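Flagellar hook-associated protein (Burkholderia pseudomallei, PDB 4UT1) probably serves as a structural component of the bacterial flagellum, forming part of the junction between the hook and the filament. Local coordinates at residues 450-455 with 560-565; 483-488 with 554-559; 492-497 with 510-515. All coordinates share one frame; numbering follows the deposited sequence.

Interaction 1 (450-455 with 560-565). With EDO (1,2-ethanediol), chain J.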
loop_
_atom_site.group_PDB
_atom_site.type_symbol
_atom_site.label_atom_id
_atom_site.label_comp_id
_atom_site.label_asym_id
_atom_site.label_seq_id
_atom_site.Cartn_x
_atom_site.Cartn_y
_atom_site.Cartn_z
ATOM N N VAL A 450 11.126 -22.386 22.559
ATOM C CA VAL A 450 12.233 -23.324 22.772
ATOM C C VAL A 450 13.152 -22.910 23.919
ATOM O O VAL A 450 13.320 -21.731 24.215
ATOM C CB VAL A 450 13.073 -23.457 21.499
ATOM C CG1 VAL A 450 13.891 -22.199 21.280
ATOM C CG2 VAL A 450 13.976 -24.708 21.560
ATOM N N LEU A 451 13.785 -23.900 24.532
ATOM C CA LEU A 451 14.812 -23.637 25.515
ATOM C C LEU A 451 15.965 -24.637 25.340
ATOM O O LEU A 451 15.759 -25.846 25.373
ATOM C CB LEU A 451 14.227 -23.710 26.920
ATOM C CG LEU A 451 15.199 -23.408 28.056
ATOM C CD1 LEU A 451 15.897 -22.073 27.808
ATOM C CD2 LEU A 451 14.432 -23.384 29.360
ATOM N N ALA A 452 17.158 -24.107 25.093
ATOM C CA ALA A 452 18.375 -24.912 25.060
ATOM C C ALA A 452 19.165 -24.595 26.320
ATOM O O ALA A 452 19.219 -23.444 26.765
ATOM C CB ALA A 452 19.192 -24.629 23.815
ATOM N N ALA A 453 19.791 -25.607 26.903
ATOM C CA ALA A 453 20.408 -25.412 28.202
ATOM C C ALA A 453 21.603 -26.352 28.379
ATOM O O ALA A 453 21.607 -27.471 27.864
ATOM C CB ALA A 453 19.388 -25.645 29.300
ATOM N N GLY A 454 22.623 -25.880 29.083
ATOM C CA GLY A 454 23.691 -26.768 29.499
ATOM C C GLY A 454 23.199 -27.596 30.667
ATOM O O GLY A 454 22.534 -27.082 31.565
ATOM N N VAL A 455 23.542 -28.881 30.669
ATOM C CA VAL A 455 23.172 -29.793 31.743
ATOM C C VAL A 455 24.072 -29.527 32.952
ATOM O O VAL A 455 25.280 -29.347 32.799
ATOM C CB VAL A 455 23.297 -31.270 31.274
ATOM C CG1 VAL A 455 23.064 -32.242 32.413
ATOM C CG2 VAL A 455 22.318 -31.535 30.126
ATOM N N PHE A 560 23.981 -30.901 26.314
ATOM C CA PHE A 560 23.209 -29.681 26.106
ATOM C C PHE A 560 21.830 -30.097 25.619
ATOM O O PHE A 560 21.710 -30.920 24.704
ATOM C CB PHE A 560 23.935 -28.764 25.121
ATOM C CG PHE A 560 25.365 -28.536 25.501
ATOM C CD1 PHE A 560 26.347 -29.433 25.107
ATOM C CD2 PHE A 560 25.711 -27.489 26.346
ATOM C CE1 PHE A 560 27.670 -29.265 25.509
ATOM C CE2 PHE A 560 27.031 -27.307 26.754
ATOM C CZ PHE A 560 28.013 -28.208 26.330
ATOM N N THR A 561 20.789 -29.574 26.262
ATOM C CA THR A 561 19.430 -30.002 25.954
ATOM C C THR A 561 18.697 -28.965 25.118
ATOM O O THR A 561 19.036 -27.776 25.136
ATOM C CB THR A 561 18.612 -30.268 27.226
ATOM O OG1 THR A 561 18.547 -29.068 28.016
ATOM C CG2 THR A 561 19.251 -31.369 28.048
ATOM N N ILE A 562 17.711 -29.449 24.370
ATOM C CA ILE A 562 16.834 -28.623 23.553
ATOM C C ILE A 562 15.419 -29.146 23.723
ATOM O O ILE A 562 15.160 -30.329 23.538
ATOM C CB ILE A 562 17.218 -28.648 22.054
ATOM C CG1 ILE A 562 18.585 -28.000 21.833
ATOM C CG2 ILE A 562 16.176 -27.904 21.226
ATOM C CD1 ILE A 562 19.158 -28.253 20.448
ATOM N N GLY A 563 14.489 -28.269 24.074
ATOM C CA GLY A 563 13.127 -28.712 24.268
ATOM C C GLY A 563 12.199 -27.521 24.392
ATOM O O GLY A 563 12.623 -26.381 24.217
ATOM N N ALA A 564 10.939 -27.794 24.694
ATOM C CA ALA A 564 9.942 -26.738 24.848
ATOM C C ALA A 564 10.264 -25.863 26.055
ATOM O O ALA A 564 10.785 -26.343 27.066
ATOM C CB ALA A 564 8.547 -27.341 24.974
ATOM N N ASN A 565 9.956 -24.571 25.943
ATOM C CA ASN A 565 10.256 -23.619 27.004
ATOM C C ASN A 565 9.191 -23.625 28.097
ATOM O O ASN A 565 7.995 -23.708 27.815
ATOM C CB ASN A 565 10.407 -22.205 26.429
ATOM C CG ASN A 565 10.762 -21.171 27.487
ATOM O OD1 ASN A 565 11.162 -21.511 28.603
ATOM N ND2 ASN A 565 10.636 -19.900 27.132
HETATM C C1 EDO J . 14.396 -18.727 29.876
HETATM O O1 EDO J . 15.761 -19.153 29.707
HETATM C C2 EDO J . 13.477 -19.942 29.801
HETATM O O2 EDO J . 12.264 -19.683 30.510
HETATM O O HOH W 1 16.181 -27.617 27.419
#
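Leu-451 and Gly-563 face each other as a hydrogen-bonded antiparallel pair, each giving its N-H to the other's carbonyl. The bond from Leu-451 N to Gly-563 O is 2.8 Å, and the return bond from Gly-563 N to Leu-451 O is 3.0 Å. Two residues on, Ala-453 and Thr-561 repeat the exchange; Thr-561 N lies 2.8 Å from Ala-453 O. Between these pairs, Thr-561 O, which accepts from Ala-453 N, also has the CA-H of Ala-452 beside it. Strand 450-454 is an outermost strand of a five-stranded antiparallel sheet in the D3 domain, and strand 559-564 separates it from 480-485. Leu-451 O has a further partner, a water that donates to it at 2.7 Å and lies 2.8 Å from Thr-561 OG1. On the face carrying Leu-451 and Ala-453, a chi1 of 60° sets that hydroxyl between its own backbone N and carbonyl carbon, near Ala-453 CB; its direct approach to Ala-453 O is weak. On the face carrying Ala-452 and Ile-562, Val-450 CG2 meets Ile-562 CG2 at 3.9 Å and Ala-452 CB lies against Ile-562 CG1, while strands 463-470 and 546-551 cover this side. At the far end Asn-565 OD1 accepts from O2 of a 1,2-ethanediol, probably from the crystallisation liquor, at 2.9 Å, and its ND2 donates to Ser-448 O. Val-450 O is taken by Arg-572 NH2.

Interaction 2 (483-488 with 554-559). With EDO (1,2-ethanediol), chain U.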
loop_
_atom_site.group_PDB
_atom_site.type_symbol
_atom_site.label_atom_id
_atom_site.label_comp_id
_atom_site.label_asym_id
_atom_site.label_seq_id
_atom_site.Cartn_x
_atom_site.Cartn_y
_atom_site.Cartn_z
ATOM N N ALA A 483 25.332 -34.539 23.093
ATOM C CA ALA A 483 26.475 -34.943 23.909
ATOM C C ALA A 483 27.761 -34.732 23.112
ATOM O O ALA A 483 27.804 -35.007 21.907
ATOM C CB ALA A 483 26.333 -36.391 24.336
ATOM N N TYR A 484 28.804 -34.244 23.777
ATOM C CA TYR A 484 30.075 -33.972 23.116
ATOM C C TYR A 484 31.056 -35.111 23.341
ATOM O O TYR A 484 31.267 -35.551 24.469
ATOM C CB TYR A 484 30.676 -32.667 23.629
ATOM C CG TYR A 484 32.026 -32.269 23.043
ATOM C CD1 TYR A 484 32.139 -31.859 21.726
ATOM C CD2 TYR A 484 33.177 -32.249 23.838
ATOM C CE1 TYR A 484 33.345 -31.455 21.199
ATOM C CE2 TYR A 484 34.396 -31.844 23.317
ATOM C CZ TYR A 484 34.477 -31.454 22.002
ATOM O OH TYR A 484 35.676 -31.038 21.468
ATOM N N ASN A 485 31.667 -35.572 22.260
ATOM C CA ASN A 485 32.735 -36.565 22.362
ATOM C C ASN A 485 34.096 -35.896 22.148
ATOM O O ASN A 485 34.381 -35.417 21.059
ATOM C CB ASN A 485 32.496 -37.683 21.346
ATOM C CG ASN A 485 33.507 -38.791 21.472
ATOM O OD1 ASN A 485 34.597 -38.693 20.927
ATOM N ND2 ASN A 485 33.161 -39.836 22.211
ATOM N N ALA A 486 34.928 -35.829 23.189
ATOM C CA ALA A 486 36.178 -35.063 23.093
ATOM C C ALA A 486 37.209 -35.739 22.179
ATOM O O ALA A 486 38.045 -35.072 21.560
ATOM C CB ALA A 486 36.780 -34.836 24.498
ATOM N N ALA A 487 37.141 -37.057 22.101
ATOM C CA ALA A 487 38.104 -37.824 21.296
ATOM C C ALA A 487 37.953 -37.495 19.808
ATOM O O ALA A 487 38.939 -37.243 19.106
ATOM C CB ALA A 487 37.936 -39.313 21.541
ATOM N N SER A 488 36.705 -37.460 19.347
ATOM C CA SER A 488 36.386 -37.150 17.956
ATOM C C SER A 488 36.023 -35.673 17.745
ATOM O O SER A 488 35.958 -35.209 16.608
ATOM C CB SER A 488 35.231 -38.038 17.482
ATOM O OG SER A 488 34.027 -37.686 18.161
ATOM N N PRO A 554 33.398 -28.000 25.761
ATOM C CA PRO A 554 32.742 -28.995 26.613
ATOM C C PRO A 554 33.741 -30.092 26.997
ATOM O O PRO A 554 34.654 -30.364 26.221
ATOM C CB PRO A 554 31.629 -29.562 25.720
ATOM C CG PRO A 554 31.566 -28.648 24.496
ATOM C CD PRO A 554 32.943 -28.083 24.360
ATOM N N ALA A 555 33.571 -30.691 28.168
ATOM C CA ALA A 555 34.338 -31.874 28.538
ATOM C C ALA A 555 33.736 -33.080 27.835
ATOM O O ALA A 555 32.641 -32.990 27.285
ATOM C CB ALA A 555 34.335 -32.077 30.045
ATOM N N ASP A 556 34.445 -34.210 27.849
ATOM C CA ASP A 556 33.912 -35.432 27.261
ATOM C C ASP A 556 32.648 -35.826 28.014
ATOM O O ASP A 556 32.625 -35.810 29.248
ATOM C CB ASP A 556 34.955 -36.569 27.303
ATOM C CG ASP A 556 34.475 -37.826 26.590
ATOM O OD1 ASP A 556 34.132 -37.740 25.394
ATOM O OD2 ASP A 556 34.413 -38.889 27.231
ATOM N N GLY A 557 31.580 -36.107 27.270
ATOM C CA GLY A 557 30.310 -36.492 27.862
ATOM C C GLY A 557 29.390 -35.342 28.259
ATOM O O GLY A 557 28.262 -35.595 28.667
ATOM N N ASP A 558 29.863 -34.101 28.151
ATOM C CA ASP A 558 29.042 -32.939 28.539
ATOM C C ASP A 558 27.830 -32.898 27.616
ATOM O O ASP A 558 27.884 -33.407 26.499
ATOM C CB ASP A 558 29.835 -31.623 28.482
ATOM C CG ASP A 558 30.604 -31.338 29.779
ATOM O OD1 ASP A 558 30.473 -32.122 30.741
ATOM O OD2 ASP A 558 31.320 -30.320 29.833
ATOM N N GLN A 559 26.735 -32.322 28.099
ATOM C CA GLN A 559 25.452 -32.426 27.414
ATOM C C GLN A 559 24.747 -31.098 27.377
ATOM O O GLN A 559 24.869 -30.292 28.298
ATOM C CB GLN A 559 24.543 -33.448 28.106
ATOM C CG GLN A 559 25.159 -34.846 28.277
ATOM C CD GLN A 559 24.343 -35.702 29.222
ATOM O OE1 GLN A 559 23.456 -36.443 28.794
ATOM N NE2 GLN A 559 24.615 -35.580 30.525
HETATM C C1 EDO U . 28.925 -35.473 31.548
HETATM O O1 EDO U . 27.971 -35.715 32.585
HETATM C C2 EDO U . 30.201 -34.885 32.111
HETATM O O2 EDO U . 31.166 -34.711 31.069
#
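Tyr-484 turns its ring across Pro-554, the two side chains crossing at about a right angle, where strand 480-485 of the D3 antiparallel sheet runs out beside the type II beta turn of Ala-555 to Asp-558. Pro-554 CG lies over one ring face, 4.1 Å from the centroid and 20° off the normal, a CH-pi contact displaced toward the rim. Pro-554 CB packs against the same ring, 3.6 Å from Tyr-484 CD2. Ala-555 O occupies a different place, in the ring plane at the edge. With CG anti to the backbone N (chi1 179°), the ring extends to Pro-554.

The tyrosine backbone is tied to the turn as well: its N-H donates to Asp-558 O, and its carbonyl accepts from Gly-557 N at 2.9 Å. Gly-557 has a positive phi, where a CB would jam against the preceding carbonyl oxygen, as befits the third position of a type II turn.

Asp-556 and Asn-485 lie side by side and point the same way, their carboxylate and amide planes almost perpendicular. The carboxylate instead bonds the backbone of the next residue: Ala-486 N donates to Asp-556 OD1 at 3.0 Å, on the anti side, while Ala-486 CB rests on Asp-556 CB. Asn-485 folds back on its own chain, OD1 accepting from Ser-488 N in an Asx motif.

A 1,2-ethanediol, probably from the crystallisation liquor, has its O2 within hydrogen-bonding distance of Asp-556 O (2.6 Å) and Asp-558 OD1 (2.7 Å). Asp-558 fixes the turn from within and also binds Ser-459 and Gly-460 backbone N-H groups. Its OD2 receives Ala-555 N at 2.8 Å from above the carboxylate plane, 62° out of it.

Interaction 3 (492-497 with 510-515)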
loop_
_atom_site.group_PDB
_atom_site.type_symbol
_atom_site.label_atom_id
_atom_site.label_comp_id
_atom_site.label_asym_id
_atom_site.label_seq_id
_atom_site.Cartn_x
_atom_site.Cartn_y
_atom_site.Cartn_z
ATOM N N SER A 492 26.639 -35.446 19.187
ATOM C CA SER A 492 25.609 -36.353 18.700
ATOM C C SER A 492 24.359 -36.220 19.561
ATOM O O SER A 492 24.333 -35.452 20.536
ATOM C CB SER A 492 26.109 -37.805 18.679
ATOM O OG SER A 492 26.391 -38.281 19.981
ATOM N N GLY A 493 23.315 -36.948 19.188
ATOM C CA GLY A 493 22.065 -36.915 19.918
ATOM C C GLY A 493 21.017 -36.058 19.236
ATOM O O GLY A 493 19.985 -35.761 19.834
ATOM N N PHE A 494 21.281 -35.646 17.999
ATOM C CA PHE A 494 20.305 -34.858 17.245
ATOM C C PHE A 494 19.129 -35.752 16.868
ATOM O O PHE A 494 19.263 -36.976 16.824
ATOM C CB PHE A 494 20.940 -34.232 15.999
ATOM C CG PHE A 494 22.051 -33.255 16.300
ATOM C CD1 PHE A 494 23.365 -33.691 16.425
ATOM C CD2 PHE A 494 21.777 -31.901 16.476
ATOM C CE1 PHE A 494 24.393 -32.793 16.708
ATOM C CE2 PHE A 494 22.793 -30.996 16.750
ATOM C CZ PHE A 494 24.108 -31.445 16.871
ATOM N N PRO A 495 17.957 -35.145 16.607
ATOM C CA PRO A 495 16.784 -35.921 16.191
ATOM C C PRO A 495 16.963 -36.537 14.801
ATOM O O PRO A 495 17.492 -35.872 13.899
ATOM C CB PRO A 495 15.650 -34.878 16.180
ATOM C CG PRO A 495 16.177 -33.703 16.964
ATOM C CD PRO A 495 17.656 -33.711 16.739
ATOM N N VAL A 496 16.537 -37.785 14.632
ATOM C CA VAL A 496 16.658 -38.443 13.326
ATOM C C VAL A 496 15.769 -37.701 12.352
ATOM O O VAL A 496 14.740 -37.137 12.744
ATOM C CB VAL A 496 16.262 -39.930 13.361
ATOM C CG1 VAL A 496 17.123 -40.688 14.353
ATOM C CG2 VAL A 496 14.782 -40.087 13.686
ATOM N N GLY A 497 16.187 -37.660 11.093
ATOM C CA GLY A 497 15.409 -37.010 10.062
ATOM C C GLY A 497 15.553 -35.507 10.051
ATOM O O GLY A 497 14.780 -34.806 9.406
ATOM N N ILE A 510 24.652 -31.308 7.500
ATOM C CA ILE A 510 24.801 -32.713 7.818
ATOM C C ILE A 510 23.436 -33.336 8.036
ATOM O O ILE A 510 22.631 -32.839 8.838
ATOM C CB ILE A 510 25.675 -32.910 9.077
ATOM C CG1 ILE A 510 27.115 -32.490 8.771
ATOM C CG2 ILE A 510 25.605 -34.355 9.576
ATOM C CD1 ILE A 510 28.005 -32.438 9.984
ATOM N N ASN A 511 23.168 -34.412 7.307
ATOM C CA ASN A 511 21.933 -35.160 7.501
ATOM C C ASN A 511 22.058 -36.128 8.676
ATOM O O ASN A 511 22.914 -37.007 8.686
ATOM C CB ASN A 511 21.551 -35.917 6.219
ATOM C CG ASN A 511 21.260 -34.988 5.038
ATOM O OD1 ASN A 511 20.690 -33.905 5.198
ATOM N ND2 ASN A 511 21.643 -35.422 3.838
ATOM N N ILE A 512 21.196 -35.962 9.668
ATOM C CA ILE A 512 21.190 -36.810 10.857
ATOM C C ILE A 512 20.356 -38.062 10.605
ATOM O O ILE A 512 19.165 -37.955 10.325
ATOM C CB ILE A 512 20.615 -36.039 12.071
ATOM C CG1 ILE A 512 21.398 -34.739 12.293
ATOM C CG2 ILE A 512 20.584 -36.922 13.307
ATOM C CD1 ILE A 512 22.845 -34.949 12.724
ATOM N N THR A 513 20.959 -39.248 10.668
ATOM C CA THR A 513 20.170 -40.435 10.372
ATOM C C THR A 513 20.031 -41.346 11.585
ATOM O O THR A 513 19.289 -42.328 11.543
ATOM C CB THR A 513 20.744 -41.227 9.163
ATOM O OG1 THR A 513 22.155 -41.413 9.322
ATOM C CG2 THR A 513 20.469 -40.475 7.860
ATOM N N SER A 514 20.722 -41.020 12.675
ATOM C CA SER A 514 20.461 -41.700 13.939
ATOM C C SER A 514 20.946 -40.872 15.118
ATOM O O SER A 514 21.558 -39.820 14.938
ATOM C CB SER A 514 21.116 -43.079 13.968
ATOM O OG SER A 514 22.375 -43.026 14.596
ATOM N N ALA A 515 20.681 -41.360 16.326
ATOM C CA ALA A 515 21.032 -40.615 17.523
ATOM C C ALA A 515 22.542 -40.477 17.655
ATOM O O ALA A 515 23.024 -39.650 18.425
ATOM C CB ALA A 515 20.447 -41.284 18.761
HETATM O O HOH W 2 22.995 -37.263 16.226
#
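With its CG1 anti to the carbonyl carbon (chi1 -55°) and CG2 anti to the backbone N, Ile-512 sets CG1 and CD1 against Phe-494 and CG2 against the Pro-495 carbonyl oxygen. The contact joins the loop between strands 490-492 and 498-502 to the chain leaving strand 508-511; as 498-502 and 508-511 are antiparallel neighbours, it lies beside a beta hairpin of the D3 domain. Ile-512 CG1 meets Phe-494 CB at 3.8 Å, and its CD1 continues to Phe-494 CD1 at 3.9 Å, approaching the ring obliquely. The other branch, Ile-512 CG2, sits 3.3 Å from Pro-495 O. Val-519 and Val-500 also touch both Phe-494 and Ile-512, so the pair belongs to a larger apolar cluster.

Val-496 adds a second contact: its CG1, directed opposite the carbonyl carbon, comes to 3.5 Å from Ser-514 CA.

Backbone bonds bracket this packing. Gly-497 N donates to Ile-512 O at 3.1 Å, whereas at the other end Gly-493 N reaches Ala-515 O in a bent, weak bond. Both glycines have positive phi, and at Gly-493 (102°) a CB would collide with the carbonyl oxygen of Ser-492. A water near Gly-493 lies at the edge of the Phe-494 ring, in its plane, and accepts from Phe-494 N at 2.9 Å.

Overall arrangement
All three contacts fall within the D3 domain, far from the chain's centre, with their own centres 16 to 17 Å apart. Along the chain they enclose one another: 492-497 and 510-515 lie between the segments of interaction 2, which in turn lie between those of interaction 1. Interactions 1 and 2 share a sheet in which 559-564 runs between 450-454 and 480-485; they meet where Val-455 N probably bonds Gln-559 O and Phe-560 packs on Pro-554. Interaction 3 joins interaction 2 through a probable Ala-483 N to Ser-492 O bond, but does not touch interaction 1. Interaction 1 thus joins the two ends of the D3 region, and the other two tie strands and loops within it.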